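Local coordinates for molybdopterin biosynthesis protein (PDB 3TCR) that probably binds molybdopterin or a precursor of it during biosynthesis of the molybdenum cofactor, and assembles as a trimer, at residues N93-A98 / Q125-R130; E137-S142 / V167-S172. All blocks are in the same frame, centred on the assembly; numbering follows the deposited sequence.

Contact 1: residues N93-A98 / Q125-R130; sequences NAVNTA and QPLLDR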
loop_
_atom_site.group_PDB
_atom_site.type_symbol
_atom_site.label_atom_id
_atom_site.label_comp_id
_atom_site.label_asym_id
_atom_site.label_seq_id
_atom_site.Cartn_x
_atom_site.Cartn_y
_atom_site.Cartn_z
ATOM N N ASN A 93 -23.340 -9.300 4.520
ATOM C CA ASN A 93 -24.755 -8.985 4.536
ATOM C C ASN A 93 -24.987 -7.566 5.064
ATOM O O ASN A 93 -25.813 -6.823 4.520
ATOM C CB ASN A 93 -25.572 -9.969 5.391
ATOM C CG ASN A 93 -25.810 -11.301 4.689
ATOM O OD1 ASN A 93 -25.784 -11.375 3.461
ATOM N ND2 ASN A 93 -26.057 -12.359 5.464
ATOM N N ALA A 94 -24.294 -7.239 6.146
ATOM C CA ALA A 94 -24.433 -5.936 6.786
ATOM C C ALA A 94 -24.005 -4.827 5.804
ATOM O O ALA A 94 -24.733 -3.862 5.592
ATOM C CB ALA A 94 -23.611 -5.879 8.099
ATOM N N VAL A 95 -22.827 -4.970 5.201
ATOM C CA VAL A 95 -22.365 -3.943 4.256
ATOM C C VAL A 95 -23.283 -3.854 3.013
ATOM O O VAL A 95 -23.668 -2.758 2.586
ATOM C CB VAL A 95 -20.918 -4.196 3.848
ATOM C CG1 VAL A 95 -20.500 -3.254 2.711
ATOM C CG2 VAL A 95 -19.997 -4.062 5.070
ATOM N N ASN A 96 -23.621 -5.001 2.429
ATOM C CA ASN A 96 -24.450 -5.037 1.208
ATOM C C ASN A 96 -25.814 -4.417 1.503
ATOM O O ASN A 96 -26.405 -3.795 0.626
ATOM C CB ASN A 96 -24.639 -6.474 0.655
ATOM C CG ASN A 96 -23.417 -6.988 -0.085
ATOM O OD1 ASN A 96 -22.669 -6.210 -0.619
ATOM N ND2 ASN A 96 -23.198 -8.301 -0.076
ATOM N N THR A 97 -26.298 -4.548 2.737
ATOM C CA THR A 97 -27.566 -3.937 3.088
ATOM C C THR A 97 -27.460 -2.401 3.076
ATOM O O THR A 97 -28.360 -1.702 2.577
ATOM C CB THR A 97 -28.122 -4.506 4.410
ATOM O OG1 THR A 97 -28.385 -5.899 4.214
ATOM C CG2 THR A 97 -29.491 -3.843 4.788
ATOM N N ALA A 98 -26.350 -1.876 3.566
ATOM C CA ALA A 98 -26.122 -0.444 3.518
ATOM C C ALA A 98 -26.002 0.005 2.050
ATOM O O ALA A 98 -26.569 1.009 1.670
ATOM C CB ALA A 98 -24.877 -0.075 4.274
ATOM N N GLN A 125 -13.176 -6.580 0.841
ATOM C CA GLN A 125 -12.472 -6.477 -0.446
ATOM C C GLN A 125 -13.295 -6.964 -1.660
ATOM O O GLN A 125 -13.384 -6.234 -2.661
ATOM C CB GLN A 125 -11.110 -7.194 -0.390
ATOM C CG GLN A 125 -10.232 -7.053 -1.656
ATOM C CD GLN A 125 -9.692 -5.640 -1.843
ATOM O OE1 GLN A 125 -9.446 -4.930 -0.859
ATOM N NE2 GLN A 125 -9.527 -5.214 -3.110
ATOM N N PRO A 126 -13.938 -8.146 -1.576
ATOM C CA PRO A 126 -14.693 -8.593 -2.780
ATOM C C PRO A 126 -15.911 -7.763 -3.141
ATOM O O PRO A 126 -16.448 -7.907 -4.255
ATOM C CB PRO A 126 -15.124 -10.045 -2.451
ATOM C CG PRO A 126 -14.323 -10.436 -1.228
ATOM C CD PRO A 126 -13.888 -9.162 -0.525
ATOM N N LEU A 127 -16.365 -6.923 -2.230
ATOM C CA LEU A 127 -17.522 -6.045 -2.488
ATOM C C LEU A 127 -17.136 -4.727 -3.152
ATOM O O LEU A 127 -18.016 -3.935 -3.539
ATOM C CB LEU A 127 -18.239 -5.715 -1.163
ATOM C CG LEU A 127 -18.598 -6.888 -0.249
ATOM C CD1 LEU A 127 -19.271 -6.329 0.996
ATOM C CD2 LEU A 127 -19.490 -7.866 -1.012
ATOM N N LEU A 128 -15.835 -4.445 -3.209
ATOM C CA LEU A 128 -15.378 -3.131 -3.665
ATOM C C LEU A 128 -15.346 -3.072 -5.186
ATOM O O LEU A 128 -14.740 -3.930 -5.792
ATOM C CB LEU A 128 -13.994 -2.832 -3.086
ATOM C CG LEU A 128 -13.904 -2.758 -1.551
ATOM C CD1 LEU A 128 -12.488 -2.404 -1.062
ATOM C CD2 LEU A 128 -14.929 -1.784 -0.976
ATOM N N ASP A 129 -16.001 -2.095 -5.798
ATOM C CA ASP A 129 -15.884 -1.886 -7.246
ATOM C C ASP A 129 -14.553 -1.222 -7.577
ATOM O O ASP A 129 -14.024 -1.396 -8.688
ATOM C CB ASP A 129 -17.018 -0.986 -7.775
ATOM C CG ASP A 129 -18.375 -1.581 -7.545
ATOM O OD1 ASP A 129 -18.644 -2.697 -8.024
ATOM O OD2 ASP A 129 -19.169 -0.940 -6.859
ATOM N N ARG A 130 -14.082 -0.375 -6.657
ATOM C CA ARG A 130 -12.726 0.166 -6.743
ATOM C C ARG A 130 -12.171 0.461 -5.346
ATOM O O ARG A 130 -12.842 0.992 -4.487
ATOM C CB ARG A 130 -12.615 1.391 -7.693
ATOM C CG ARG A 130 -13.307 2.678 -7.290
ATOM C CD ARG A 130 -13.298 3.700 -8.455
ATOM N NE ARG A 130 -13.044 3.031 -9.745
ATOM C CZ ARG A 130 -13.005 3.611 -10.945
ATOM N NH1 ARG A 130 -13.266 4.899 -11.071
ATOM N NH2 ARG A 130 -12.730 2.895 -12.017
#
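L127, at the close of the 3-10 turn that follows helix 120-124, lays its two methyls against V95 and N96 of helix 88-100. CD1 of L127 meets the valine branch, 3.7 Å from V95 CG1 and 3.9 Å from V95 CB, and also skirts N96 OD1. V95 CG1 is anti to its own backbone N (chi1 172°), which swings it off the helix onto the leucine. CD2 of L127 packs on the end of the asparagine amide, with N96 OD1 at 3.6 Å and N96 ND2 at 3.8 Å. The leucine thus straddles two consecutive helix residues, one apolar and buried, the other polar and partly exposed. No hydrogen bond crosses the gap.

In the alpha/beta fold, this helix rests its A94 on V49, V82 and V84 of strands 44-51 and 76-84, while L127 also touches Q92 one turn earlier. Beyond the turn the chain moves into strand 130-131, the outermost of this chain's sheet on that side: D129 and R130 both face I160 in a classic beta bulge, and L127 O takes a hydrogen bond from S161 OG.

Contact 2: residues E137-S142 / V167-S172; sequences EAIRSS and VNIAGS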
loop_
_atom_site.group_PDB
_atom_site.type_symbol
_atom_site.label_atom_id
_atom_site.label_comp_id
_atom_site.label_asym_id
_atom_site.label_seq_id
_atom_site.Cartn_x
_atom_site.Cartn_y
_atom_site.Cartn_z
ATOM N N GLU A 137 -4.049 3.317 3.702
ATOM C CA GLU A 137 -2.650 3.702 3.956
ATOM C C GLU A 137 -2.517 4.894 4.912
ATOM O O GLU A 137 -1.678 4.878 5.832
ATOM C CB GLU A 137 -1.913 4.051 2.644
ATOM C CG GLU A 137 -1.721 2.912 1.652
ATOM C CD GLU A 137 -1.208 3.355 0.269
ATOM O OE1 GLU A 137 -0.924 4.570 0.045
ATOM O OE2 GLU A 137 -1.064 2.459 -0.598
ATOM N N ALA A 138 -3.302 5.927 4.682
ATOM C CA ALA A 138 -3.305 7.088 5.587
ATOM C C ALA A 138 -3.747 6.697 7.033
ATOM O O ALA A 138 -3.209 7.224 8.006
ATOM C CB ALA A 138 -4.203 8.212 5.038
ATOM N N ILE A 139 -4.714 5.786 7.161
ATOM C CA ILE A 139 -5.178 5.336 8.476
ATOM C C ILE A 139 -4.057 4.582 9.184
ATOM O O ILE A 139 -3.792 4.822 10.379
ATOM C CB ILE A 139 -6.458 4.484 8.381
ATOM C CG1 ILE A 139 -7.674 5.345 7.968
ATOM C CG2 ILE A 139 -6.795 3.802 9.708
ATOM C CD1 ILE A 139 -8.909 4.536 7.569
ATOM N N ARG A 140 -3.382 3.691 8.456
ATOM C CA ARG A 140 -2.251 2.933 9.046
ATOM C C ARG A 140 -1.112 3.866 9.437
ATOM O O ARG A 140 -0.535 3.762 10.524
ATOM C CB ARG A 140 -1.716 1.858 8.085
ATOM C CG ARG A 140 -2.574 0.593 8.072
ATOM C CD ARG A 140 -1.949 -0.506 7.288
ATOM N NE ARG A 140 -2.100 -0.326 5.848
ATOM C CZ ARG A 140 -3.126 -0.797 5.133
ATOM N NH1 ARG A 140 -3.141 -0.612 3.818
ATOM N NH2 ARG A 140 -4.166 -1.430 5.719
ATOM N N SER A 141 -0.774 4.755 8.528
ATOM C CA SER A 141 0.337 5.666 8.728
ATOM C C SER A 141 0.102 6.600 9.909
ATOM O O SER A 141 0.964 6.764 10.744
ATOM C CB SER A 141 0.505 6.518 7.466
ATOM O OG SER A 141 1.542 7.408 7.692
ATOM N N SER A 142 -1.072 7.206 9.979
ATOM C CA SER A 142 -1.399 8.064 11.134
ATOM C C SER A 142 -1.438 7.271 12.448
ATOM O O SER A 142 -0.978 7.771 13.480
ATOM C CB SER A 142 -2.742 8.781 10.944
ATOM O OG SER A 142 -3.152 9.427 12.150
ATOM N N VAL A 167 -15.124 1.735 4.668
ATOM C CA VAL A 167 -13.815 1.820 5.310
ATOM C C VAL A 167 -13.751 0.959 6.588
ATOM O O VAL A 167 -14.582 1.108 7.509
ATOM C CB VAL A 167 -13.481 3.295 5.665
ATOM C CG1 VAL A 167 -12.047 3.433 6.208
ATOM C CG2 VAL A 167 -13.733 4.223 4.441
ATOM N N ASN A 168 -12.787 0.043 6.629
ATOM C CA ASN A 168 -12.502 -0.748 7.830
ATOM C C ASN A 168 -11.568 -0.017 8.806
ATOM O O ASN A 168 -10.459 0.424 8.409
ATOM C CB ASN A 168 -11.741 -2.029 7.465
ATOM C CG ASN A 168 -12.460 -2.935 6.478
ATOM O OD1 ASN A 168 -11.773 -3.620 5.684
ATOM N ND2 ASN A 168 -13.799 -3.032 6.564
ATOM N N ILE A 169 -11.961 0.086 10.070
ATOM C CA ILE A 169 -10.991 0.475 11.107
ATOM C C ILE A 169 -10.898 -0.556 12.241
ATOM O O ILE A 169 -11.831 -1.343 12.449
ATOM C CB ILE A 169 -11.224 1.908 11.618
ATOM C CG1 ILE A 169 -12.425 2.030 12.495
ATOM C CG2 ILE A 169 -11.484 2.888 10.458
ATOM C CD1 ILE A 169 -12.843 3.516 12.556
ATOM N N ALA A 170 -9.766 -0.556 12.938
ATOM C CA ALA A 170 -9.537 -1.468 14.068
ATOM C C ALA A 170 -10.480 -1.146 15.184
ATOM O O ALA A 170 -11.041 -0.044 15.260
ATOM C CB ALA A 170 -8.091 -1.437 14.569
ATOM N N GLY A 171 -10.665 -2.138 16.053
ATOM C CA GLY A 171 -11.720 -2.112 17.060
ATOM C C GLY A 171 -11.572 -1.265 18.325
ATOM O O GLY A 171 -12.591 -0.988 18.999
ATOM N N SER A 172 -10.362 -0.872 18.700
ATOM C CA SER A 172 -10.178 -0.165 19.983
ATOM C C SER A 172 -10.628 1.295 19.934
ATOM O O SER A 172 -10.743 1.898 18.856
ATOM C CB SER A 172 -8.714 -0.204 20.378
ATOM O OG SER A 172 -7.983 0.571 19.457
#
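N168 ND2 is held by two threonine hydroxyls, T108 OG1 and T124 OG1, while N168 OD1 accepts from V157 N. Three bonds therefore fix the rotation of this buried amide, which turns off to the flank of the contact with I139 of helix 133-145. N168 O lies only loosely near, 4.5 Å from I139 CD1.

The contact proper is made by the flanking residues V167 and I169: V167 points at the helix, and I169 lends its CG2 from the side. I139 points at the strand with its long branch almost fully stretched (chi2 168°), so that its terminal methyl does all the touching. I139 CD1 sits 3.6 Å from V167 CG1, and it reaches I169 CG2 at a looser 4.2 Å, resting at the notch between the two branches.

This is alpha/beta layer packing: the segments 137-142 and 167-169 run nearly parallel, 19° apart, with their axes 10.1 Å from each other. Strand 164-169 sits inside the mixed sheet, parallel to 105-109 and antiparallel to 158-161, and L183 of helix 173-196 covers V167 as well. Past the strand, S172 takes the N-cap of that helix, its OG bonded to A175 N and also to E150 OE2.

Other residues of helix 133-145, E137 and R140, meet the neighbouring subunits. R140 NE forms a salt bridge with E137 OE1 of the third subunit, and E137 OE1 with R140 NE of the second subunit, a pairing presumably repeated at the remaining junction. R140 NH2 turns back within its own chain to the carbonyls S154 O and G156 O, two bonds that help to position the guanidinium for its partner.

How the contacts relate
The two contacts lie on opposite sides of the chain's centre, 18 Å apart between their centres, and share no helix or strand. Contact 2 is core: four buried residues, one isoleucine methyl against a central strand, apolar in its side-chain contacts. Contact 1 is only partly buried and joins a helix to a loop, so a leucine there shares its surface between a valine and an asparagine amide. Both have subunit neighbours, but differently placed. In contact 1 another chain comes within reach of R130 alone, at the far end of the loop segment; in contact 2 the helix that packs on the sheet itself carries the charges linking the trimer.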